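Local coordinates for protein angiotensin-converting enzyme (PDB 6S1Y) that probably cleaves peptides as a zinc metallopeptidase of the angiotensin-converting enzyme family in the mosquito Anopheles gambiae, at residues 17-22 with 85-90; 23-28 with 64-69; 260-265 with 272-277. All coordinates share one frame; numbering follows the deposited sequence.

Interaction 1 (17-22 with 85-90)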
loop_
_atom_site.group_PDB
_atom_site.type_symbol
_atom_site.label_atom_id
_atom_site.label_comp_id
_atom_site.label_asym_id
_atom_site.label_seq_id
_atom_site.Cartn_x
_atom_site.Cartn_y
_atom_site.Cartn_z
ATOM N N GLN A 17 -6.906 35.581 -9.400
ATOM C CA GLN A 17 -5.654 35.886 -10.080
ATOM C C GLN A 17 -4.473 35.825 -9.123
ATOM O O GLN A 17 -3.357 35.505 -9.542
ATOM C CB GLN A 17 -5.724 37.269 -10.719
ATOM C CG GLN A 17 -6.940 37.476 -11.594
ATOM C CD GLN A 17 -6.630 38.248 -12.869
ATOM O OE1 GLN A 17 -5.539 38.803 -13.032
ATOM N NE2 GLN A 17 -7.592 38.281 -13.781
ATOM N N ILE A 18 -4.693 36.142 -7.845
ATOM C CA ILE A 18 -3.612 36.106 -6.868
ATOM C C ILE A 18 -3.205 34.665 -6.584
ATOM O O ILE A 18 -2.017 34.319 -6.623
ATOM C CB ILE A 18 -4.030 36.824 -5.572
ATOM C CG1 ILE A 18 -4.548 38.229 -5.878
ATOM C CG2 ILE A 18 -2.862 36.885 -4.606
ATOM C CD1 ILE A 18 -5.005 38.990 -4.642
ATOM N N VAL A 19 -4.183 33.806 -6.277
ATOM C CA VAL A 19 -3.865 32.411 -5.995
ATOM C C VAL A 19 -3.264 31.761 -7.232
ATOM O O VAL A 19 -2.403 30.884 -7.123
ATOM C CB VAL A 19 -5.109 31.642 -5.503
ATOM C CG1 VAL A 19 -5.811 32.394 -4.372
ATOM C CG2 VAL A 19 -6.063 31.375 -6.649
ATOM N N GLU A 20 -3.692 32.185 -8.423
ATOM C CA GLU A 20 -3.127 31.629 -9.648
ATOM C C GLU A 20 -1.633 31.916 -9.744
ATOM O O GLU A 20 -0.862 31.066 -10.198
ATOM C CB GLU A 20 -3.865 32.188 -10.860
ATOM C CG GLU A 20 -4.032 31.198 -12.002
ATOM C CD GLU A 20 -5.131 31.611 -12.973
ATOM O OE1 GLU A 20 -4.920 31.507 -14.202
ATOM O OE2 GLU A 20 -6.207 32.044 -12.501
ATOM N N TRP A 21 -1.201 33.104 -9.315
ATOM C CA TRP A 21 0.231 33.386 -9.260
ATOM C C TRP A 21 0.890 32.604 -8.131
ATOM O O TRP A 21 2.026 32.135 -8.268
ATOM C CB TRP A 21 0.476 34.889 -9.090
ATOM C CG TRP A 21 1.887 35.248 -8.671
ATOM C CD1 TRP A 21 2.257 36.011 -7.594
ATOM C CD2 TRP A 21 3.107 34.848 -9.313
ATOM N NE1 TRP A 21 3.628 36.113 -7.533
ATOM C CE2 TRP A 21 4.173 35.406 -8.574
ATOM C CE3 TRP A 21 3.401 34.069 -10.439
ATOM C CZ2 TRP A 21 5.511 35.213 -8.928
ATOM C CZ3 TRP A 21 4.728 33.878 -10.789
ATOM C CH2 TRP A 21 5.766 34.450 -10.036
ATOM N N ILE A 22 0.189 32.456 -7.005
ATOM C CA ILE A 22 0.707 31.647 -5.908
ATOM C C ILE A 22 0.835 30.191 -6.342
ATOM O O ILE A 22 1.849 29.538 -6.072
ATOM C CB ILE A 22 -0.193 31.800 -4.667
ATOM C CG1 ILE A 22 -0.167 33.253 -4.172
ATOM C CG2 ILE A 22 0.260 30.854 -3.572
ATOM C CD1 ILE A 22 -1.054 33.529 -2.968
ATOM N N ARG A 85 -11.792 26.177 -1.699
ATOM C CA ARG A 85 -11.064 24.925 -1.533
ATOM C C ARG A 85 -9.616 25.068 -1.970
ATOM O O ARG A 85 -8.720 24.456 -1.380
ATOM C CB ARG A 85 -11.763 23.828 -2.329
ATOM C CG ARG A 85 -11.403 22.420 -1.934
ATOM C CD ARG A 85 -12.194 21.414 -2.774
ATOM N NE ARG A 85 -11.649 20.072 -2.653
ATOM C CZ ARG A 85 -11.870 19.258 -1.626
ATOM N NH1 ARG A 85 -12.632 19.652 -0.622
ATOM N NH2 ARG A 85 -11.315 18.052 -1.607
ATOM N N ARG A 86 -9.364 25.864 -3.011
ATOM C CA ARG A 86 -7.993 26.091 -3.450
ATOM C C ARG A 86 -7.196 26.830 -2.392
ATOM O O ARG A 86 -6.001 26.566 -2.227
ATOM C CB ARG A 86 -7.992 26.870 -4.761
ATOM C CG ARG A 86 -8.396 26.043 -5.976
ATOM C CD ARG A 86 -8.897 26.921 -7.128
ATOM N NE ARG A 86 -7.843 27.753 -7.701
ATOM C CZ ARG A 86 -8.059 28.790 -8.509
ATOM N NH1 ARG A 86 -9.297 29.135 -8.843
ATOM N NH2 ARG A 86 -7.032 29.488 -8.978
ATOM N N ILE A 87 -7.840 27.737 -1.662
ATOM C CA ILE A 87 -7.136 28.515 -0.651
ATOM C C ILE A 87 -6.850 27.666 0.581
ATOM O O ILE A 87 -5.792 27.801 1.205
ATOM C CB ILE A 87 -7.949 29.772 -0.286
ATOM C CG1 ILE A 87 -7.947 30.766 -1.450
ATOM C CG2 ILE A 87 -7.387 30.425 0.974
ATOM C CD1 ILE A 87 -9.238 31.535 -1.581
ATOM N N LYS A 88 -7.790 26.794 0.964
ATOM C CA LYS A 88 -7.582 25.944 2.133
ATOM C C LYS A 88 -6.449 24.947 1.906
ATOM O O LYS A 88 -5.603 24.752 2.786
ATOM C CB LYS A 88 -8.880 25.209 2.477
ATOM C CG LYS A 88 -8.805 24.325 3.728
ATOM C CD LYS A 88 -10.087 23.496 3.926
ATOM C CE LYS A 88 -10.154 22.296 2.973
ATOM N NZ LYS A 88 -11.502 22.120 2.344
ATOM N N LYS A 89 -6.411 24.310 0.734
ATOM C CA LYS A 89 -5.391 23.297 0.480
ATOM C C LYS A 89 -4.018 23.915 0.285
ATOM O O LYS A 89 -3.006 23.304 0.649
ATOM C CB LYS A 89 -5.784 22.455 -0.734
ATOM C CG LYS A 89 -7.062 21.654 -0.478
ATOM C CD LYS A 89 -7.506 20.842 -1.675
ATOM C CE LYS A 89 -6.993 19.423 -1.611
ATOM N NZ LYS A 89 -7.882 18.538 -0.790
ATOM N N LEU A 90 -3.958 25.121 -0.277
ATOM C CA LEU A 90 -2.679 25.804 -0.404
ATOM C C LEU A 90 -2.163 26.271 0.941
ATOM O O LEU A 90 -0.954 26.408 1.125
ATOM C CB LEU A 90 -2.812 26.989 -1.350
ATOM C CG LEU A 90 -2.651 26.638 -2.823
ATOM C CD1 LEU A 90 -3.163 27.773 -3.686
ATOM C CD2 LEU A 90 -1.186 26.330 -3.130
#
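Val-19 meets Arg-86 and Ile-87 with its two methyl branches. Val-19 CG2 lies 3.2 Å from Arg-86 NH2, a tight approach of a methyl to a guanidinium nitrogen, and comes at the group obliquely. The other branch turns to the aliphatic chain of Ile-87, with Val-19 CG1 and Ile-87 CG1 4.0 Å apart. The valine side chain crosses both partner side chains at about a right angle. The valine torsion explains this division: CG1 is anti to the carbonyl carbon (chi1 -50°), while CG2 sits between the backbone N and that carbon.

Glu-20 stands at the edge of the contact. Glu-20 OE2 is 4.4 Å from Arg-86 NH2, beyond a salt bridge, where a weak attraction is possible. The stronger partner of Arg-86 is Glu-23, one turn further along the first helix, which forms a salt bridge with NE. A bend at chi3 (67°) carries the guanidinium to Val-19 and Glu-23. Glu-374 and Phe-375 of a loop also touch this side chain.

Helices 12-42 and 81-90, probably part of the N-terminal lid, run in roughly the same direction here, with segment axes 11.0 Å apart at an angle of 36°. Val-19 and Ile-87 are their nearest CA pair, at 7.4 Å. Helix 46-70 adjoins both: Ile-22 touches its Val-66, Glu-69 and Leu-70, and Leu-90 also packs on Leu-70.

Interaction 2 (23-28 with 64-69)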
loop_
_atom_site.group_PDB
_atom_site.type_symbol
_atom_site.label_atom_id
_atom_site.label_comp_id
_atom_site.label_asym_id
_atom_site.label_seq_id
_atom_site.Cartn_x
_atom_site.Cartn_y
_atom_site.Cartn_z
ATOM N N GLU A 23 -0.179 29.669 -7.039
ATOM C CA GLU A 23 -0.158 28.279 -7.477
ATOM C C GLU A 23 1.098 27.956 -8.280
ATOM O O GLU A 23 1.712 26.901 -8.087
ATOM C CB GLU A 23 -1.401 27.972 -8.316
ATOM C CG GLU A 23 -2.683 27.837 -7.511
ATOM C CD GLU A 23 -3.923 27.764 -8.387
ATOM O OE1 GLU A 23 -3.813 27.967 -9.620
ATOM O OE2 GLU A 23 -5.013 27.504 -7.836
ATOM N N GLN A 24 1.486 28.840 -9.199
ATOM C CA GLN A 24 2.660 28.567 -10.019
ATOM C C GLN A 24 3.930 28.624 -9.185
ATOM O O GLN A 24 4.848 27.821 -9.380
ATOM C CB GLN A 24 2.735 29.556 -11.180
ATOM C CG GLN A 24 1.436 29.715 -11.967
ATOM C CD GLN A 24 0.933 28.413 -12.581
ATOM O OE1 GLN A 24 1.716 27.512 -12.907
ATOM N NE2 GLN A 24 -0.386 28.310 -12.744
ATOM N N ARG A 25 4.006 29.577 -8.257
ATOM C CA ARG A 25 5.112 29.614 -7.308
ATOM C C ARG A 25 5.206 28.299 -6.538
ATOM O O ARG A 25 6.259 27.648 -6.520
ATOM C CB ARG A 25 4.915 30.803 -6.361
ATOM C CG ARG A 25 6.177 31.511 -5.911
ATOM C CD ARG A 25 5.972 33.025 -5.897
ATOM N NE ARG A 25 4.921 33.446 -4.973
ATOM C CZ ARG A 25 5.081 33.566 -3.657
ATOM N NH1 ARG A 25 4.070 33.962 -2.902
ATOM N NH2 ARG A 25 6.249 33.286 -3.089
ATOM N N TYR A 26 4.098 27.882 -5.916
ATOM C CA TYR A 26 4.066 26.631 -5.153
ATOM C C TYR A 26 4.493 25.453 -6.020
ATOM O O TYR A 26 5.340 24.650 -5.627
ATOM C CB TYR A 26 2.645 26.429 -4.600
ATOM C CG TYR A 26 2.456 25.478 -3.435
ATOM C CD1 TYR A 26 2.515 25.930 -2.125
ATOM C CD2 TYR A 26 2.148 24.136 -3.648
ATOM C CE1 TYR A 26 2.310 25.063 -1.057
ATOM C CE2 TYR A 26 1.946 23.263 -2.589
ATOM C CZ TYR A 26 2.022 23.733 -1.297
ATOM O OH TYR A 26 1.814 22.877 -0.234
ATOM N N GLN A 27 3.940 25.360 -7.226
ATOM C CA GLN A 27 4.212 24.212 -8.083
ATOM C C GLN A 27 5.694 24.089 -8.427
ATOM O O GLN A 27 6.245 22.978 -8.460
ATOM C CB GLN A 27 3.377 24.319 -9.357
ATOM C CG GLN A 27 3.692 23.270 -10.383
ATOM C CD GLN A 27 2.695 23.263 -11.518
ATOM O OE1 GLN A 27 1.684 23.959 -11.479
ATOM N NE2 GLN A 27 2.967 22.460 -12.531
ATOM N N GLN A 28 6.364 25.214 -8.676
ATOM C CA GLN A 28 7.752 25.146 -9.114
ATOM C C GLN A 28 8.686 24.700 -7.992
ATOM O O GLN A 28 9.582 23.877 -8.226
ATOM C CB GLN A 28 8.176 26.497 -9.695
ATOM C CG GLN A 28 7.401 26.812 -10.978
ATOM C CD GLN A 28 7.863 28.077 -11.684
ATOM O OE1 GLN A 28 9.062 28.375 -11.749
ATOM N NE2 GLN A 28 6.904 28.830 -12.229
ATOM N N LYS A 64 5.307 28.524 3.826
ATOM C CA LYS A 64 4.995 29.432 4.926
ATOM C C LYS A 64 4.544 30.794 4.399
ATOM O O LYS A 64 3.551 31.360 4.869
ATOM C CB LYS A 64 6.200 29.591 5.842
ATOM C CG LYS A 64 6.419 28.463 6.840
ATOM C CD LYS A 64 7.662 28.748 7.665
ATOM C CE LYS A 64 8.206 27.507 8.341
ATOM N NZ LYS A 64 9.642 27.277 7.984
ATOM N N ALA A 65 5.279 31.338 3.424
ATOM C CA ALA A 65 4.920 32.625 2.835
ATOM C C ALA A 65 3.571 32.557 2.141
ATOM O O ALA A 65 2.736 33.458 2.294
ATOM C CB ALA A 65 5.995 33.058 1.840
ATOM N N VAL A 66 3.343 31.496 1.364
ATOM C CA VAL A 66 2.050 31.316 0.713
ATOM C C VAL A 66 0.933 31.303 1.741
ATOM O O VAL A 66 -0.125 31.904 1.534
ATOM C CB VAL A 66 2.051 30.020 -0.123
ATOM C CG1 VAL A 66 0.627 29.634 -0.493
ATOM C CG2 VAL A 66 2.920 30.191 -1.356
ATOM N N ALA A 67 1.142 30.606 2.861
ATOM C CA ALA A 67 0.076 30.474 3.848
ATOM C C ALA A 67 -0.272 31.824 4.455
ATOM O O ALA A 67 -1.450 32.140 4.656
ATOM C CB ALA A 67 0.480 29.488 4.945
ATOM N N GLU A 68 0.742 32.631 4.766
ATOM C CA GLU A 68 0.478 33.974 5.271
ATOM C C GLU A 68 -0.177 34.844 4.202
ATOM O O GLU A 68 -1.190 35.502 4.458
ATOM C CB GLU A 68 1.773 34.610 5.760
ATOM C CG GLU A 68 1.561 35.925 6.473
ATOM C CD GLU A 68 2.862 36.530 6.951
ATOM O OE1 GLU A 68 3.230 37.624 6.463
ATOM O OE2 GLU A 68 3.524 35.897 7.805
ATOM N N GLU A 69 0.384 34.849 2.990
ATOM C CA GLU A 69 -0.200 35.642 1.918
ATOM C C GLU A 69 -1.684 35.354 1.743
ATOM O O GLU A 69 -2.438 36.228 1.303
ATOM C CB GLU A 69 0.535 35.379 0.601
ATOM C CG GLU A 69 1.900 36.031 0.510
ATOM C CD GLU A 69 2.590 35.741 -0.815
ATOM O OE1 GLU A 69 3.833 35.548 -0.823
ATOM O OE2 GLU A 69 1.880 35.691 -1.846
#
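An antiparallel helix pair, formed by the first two helices of the modelled chain, holds this contact. Arg-25 and Glu-69 make the polar link. NH1 of Arg-25 lies 2.6 Å from OE1 of Glu-69 in a salt bridge, although its N-H...O angle of 128° makes the hydrogen bond weak. Arg-25 NH1 is also 3.0 Å from Glu-69 OE2. The carboxylate lies at the guanidinium edge, and the two planes are only 8° apart. Bends at chi2 and chi3 turn the arginine end toward helix 46-70, where the extended Glu-69 reaches it from the opposite direction.

Helices 12-42 and 46-70 pack here with segment axes 10.9 Å apart and N-to-C directions 162° from each other. With helix 81-90 they probably correspond to the N-terminal lid over the active-site channel of ACE-family enzymes. Val-66 CG2 lies over one face of the Arg-25 guanidinium, 4.2 Å from Arg-25 NH1. The same methyl meets the edge of the Tyr-26 ring, with Val-66 CG2 and Tyr-26 CD1 4.3 Å apart. Tyr-26 and Val-66 are buried, while Arg-25 and Glu-69 are partly exposed. Beyond the two segments, the tyrosine ring meets Phe-59 edge-to-face and packs on Leu-90 of helix 81-90.

Interaction 3 (260-265 with 272-277)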
loop_
_atom_site.group_PDB
_atom_site.type_symbol
_atom_site.label_atom_id
_atom_site.label_comp_id
_atom_site.label_asym_id
_atom_site.label_seq_id
_atom_site.Cartn_x
_atom_site.Cartn_y
_atom_site.Cartn_z
ATOM N N ILE A 260 2.368 -18.640 -0.053
ATOM C CA ILE A 260 2.089 -19.997 0.395
ATOM C C ILE A 260 0.734 -20.493 -0.108
ATOM O O ILE A 260 0.206 -21.489 0.408
ATOM C CB ILE A 260 2.211 -20.132 1.919
ATOM C CG1 ILE A 260 1.336 -19.140 2.681
ATOM C CG2 ILE A 260 3.672 -19.939 2.351
ATOM C CD1 ILE A 260 -0.132 -19.535 2.765
ATOM N N ALA A 261 0.162 -19.843 -1.126
ATOM C CA ALA A 261 -1.157 -20.254 -1.606
ATOM C C ALA A 261 -1.133 -21.676 -2.160
ATOM O O ALA A 261 -1.966 -22.510 -1.792
ATOM C CB ALA A 261 -1.678 -19.285 -2.663
ATOM N N ASP A 262 -0.187 -21.980 -3.057
ATOM C CA ASP A 262 -0.154 -23.316 -3.639
ATOM C C ASP A 262 0.237 -24.352 -2.601
ATOM O O ASP A 262 -0.337 -25.442 -2.567
ATOM C CB ASP A 262 0.815 -23.372 -4.827
ATOM C CG ASP A 262 0.290 -22.625 -6.044
ATOM O OD1 ASP A 262 -0.880 -22.163 -6.019
ATOM O OD2 ASP A 262 1.046 -22.483 -7.025
ATOM N N PHE A 263 1.234 -24.036 -1.775
ATOM C CA PHE A 263 1.671 -24.892 -0.669
ATOM C C PHE A 263 0.523 -25.316 0.251
ATOM O O PHE A 263 0.577 -26.396 0.839
ATOM C CB PHE A 263 2.725 -24.092 0.115
ATOM C CG PHE A 263 3.499 -24.879 1.111
ATOM C CD1 PHE A 263 4.274 -25.957 0.712
ATOM C CD2 PHE A 263 3.512 -24.496 2.456
ATOM C CE1 PHE A 263 5.016 -26.675 1.639
ATOM C CE2 PHE A 263 4.250 -25.206 3.382
ATOM C CZ PHE A 263 4.999 -26.299 2.980
ATOM N N THR A 264 -0.518 -24.489 0.401
ATOM C CA THR A 264 -1.597 -24.798 1.325
ATOM C C THR A 264 -2.967 -24.888 0.658
ATOM O O THR A 264 -3.979 -24.883 1.354
ATOM C CB THR A 264 -1.645 -23.758 2.446
ATOM O OG1 THR A 264 -1.895 -22.459 1.881
ATOM C CG2 THR A 264 -0.339 -23.736 3.220
ATOM N N THR A 265 -3.021 -25.050 -0.663
ATOM C CA THR A 265 -4.273 -24.892 -1.378
ATOM C C THR A 265 -5.197 -26.084 -1.147
ATOM O O THR A 265 -4.745 -27.211 -0.894
ATOM C CB THR A 265 -4.012 -24.704 -2.880
ATOM O OG1 THR A 265 -5.190 -24.191 -3.524
ATOM C CG2 THR A 265 -3.615 -26.019 -3.577
ATOM N N LEU A 272 -3.979 -24.789 -10.710
ATOM C CA LEU A 272 -3.532 -23.691 -9.869
ATOM C C LEU A 272 -3.276 -22.454 -10.736
ATOM O O LEU A 272 -3.180 -22.532 -11.963
ATOM C CB LEU A 272 -2.268 -24.098 -9.108
ATOM C CG LEU A 272 -2.458 -25.349 -8.252
ATOM C CD1 LEU A 272 -1.193 -25.681 -7.493
ATOM C CD2 LEU A 272 -3.602 -25.183 -7.257
ATOM N N LEU A 273 -3.181 -21.304 -10.087
ATOM C CA LEU A 273 -3.222 -20.026 -10.782
ATOM C C LEU A 273 -1.998 -19.157 -10.511
ATOM O O LEU A 273 -2.126 -17.933 -10.428
ATOM C CB LEU A 273 -4.492 -19.267 -10.399
ATOM C CG LEU A 273 -5.785 -19.969 -10.801
ATOM C CD1 LEU A 273 -6.918 -19.372 -9.989
ATOM C CD2 LEU A 273 -6.042 -19.834 -12.285
ATOM N N ASP A 274 -0.826 -19.762 -10.345
ATOM C CA ASP A 274 0.433 -19.023 -10.338
ATOM C C ASP A 274 1.053 -19.117 -11.739
ATOM O O ASP A 274 1.477 -20.194 -12.170
ATOM C CB ASP A 274 1.398 -19.555 -9.282
ATOM C CG ASP A 274 2.636 -18.681 -9.136
ATOM O OD1 ASP A 274 2.773 -17.717 -9.926
ATOM O OD2 ASP A 274 3.463 -18.952 -8.225
ATOM N N VAL A 275 1.115 -17.985 -12.427
ATOM C CA VAL A 275 1.561 -17.908 -13.802
ATOM C C VAL A 275 3.050 -17.566 -13.895
ATOM O O VAL A 275 3.532 -17.196 -14.967
ATOM C CB VAL A 275 0.725 -16.928 -14.620
ATOM C CG1 VAL A 275 -0.724 -17.239 -14.481
ATOM C CG2 VAL A 275 1.006 -15.483 -14.183
ATOM N N THR A 276 3.778 -17.660 -12.785
ATOM C CA THR A 276 5.181 -17.295 -12.800
ATOM C C THR A 276 5.959 -18.145 -13.794
ATOM O O THR A 276 6.751 -17.618 -14.587
ATOM C CB THR A 276 5.800 -17.431 -11.411
ATOM O OG1 THR A 276 5.224 -16.448 -10.538
ATOM C CG2 THR A 276 7.313 -17.226 -11.486
ATOM N N ASP A 277 5.765 -19.466 -13.758
ATOM C CA ASP A 277 6.546 -20.339 -14.626
ATOM C C ASP A 277 6.267 -20.069 -16.104
ATOM O O ASP A 277 7.167 -20.201 -16.938
ATOM C CB ASP A 277 6.267 -21.808 -14.301
ATOM C CG ASP A 277 6.788 -22.213 -12.934
ATOM O OD1 ASP A 277 7.500 -21.408 -12.290
ATOM O OD2 ASP A 277 6.471 -23.342 -12.492
HETATM O O HOH W 1 -3.263 -21.106 -7.032
HETATM O O HOH W 2 0.501 -22.387 -9.701
HETATM O O HOH W 3 3.048 -20.680 -6.530
#
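Asp-262 and Leu-272 make the main van der Waals contact. The CD1 methyl of Leu-272 lies against the aspartate carboxylate, 3.7 Å from Asp-262 CG, and the two side chains slide past each other in opposite directions. The other branch reaches Thr-265, where Leu-272 CD2 and Thr-265 CG2 are 3.8 Å apart.

Water carries the polar contact. Water 1 donates to Asp-262 OD1 and accepts from the backbone N of Leu-273. Water 2 donates to Asp-262 OD2, at 2.7 Å, and accepts from the backbone N of Asp-274. Water 3 gives one hydrogen to each carboxylate, 2.7 Å from Asp-262 OD2 and 2.5 Å from Asp-274 OD2.

Further bonds fix the acidic groups and the turns. Asp-262 OD1 forms a salt bridge with Arg-423 of helix 414-429, and Thr-265 OG1 is hydrogen-bonded to Asn-419 there. The Asp-274 carboxylate reaches Thr-276 with CG anti to the backbone N (chi1 -172°). Asp-274 OD1 takes Thr-276 OG1 on the syn side at 2.8 Å, and Thr-276 N from above the carboxylate plane at 3.0 Å. The second bond closes an Asx turn leading into helix 276-281. Thr-276 OG1 is also hydrogen-bonded to Met-349 N of helix 349-368, which carries the zinc ligands His-357 and His-361. Residues 262-265 form a type I beta turn.

OD2 of Asp-262 and OD2 of Asp-274 are 4.4 Å apart. The like charges probably disfavour this approach; the water donating to both OD2 atoms, and Arg-423 on Asp-262 OD1, may ease it.

Interactions 1 and 2 lie about 8 Å apart, centre to centre, and adjoin along helix 12-42, joining helices 12-42, 46-70 and 81-90 into one bundle. Interaction 2 is nested in the chain loop closed by interaction 1. Interaction 3 lies about 51 Å from both centres, across the chain's centre, in the loop leading into helix 276-281. All three are partly buried, but the centre of interaction 3 is about 22 Å from the chain's centre, against about 30 Å for the others. Interaction 1 sets a valine against an arginine and an isoleucine, interaction 2 adds a direct salt bridge between helices, and interaction 3 joins loop segments through waters and one leucine.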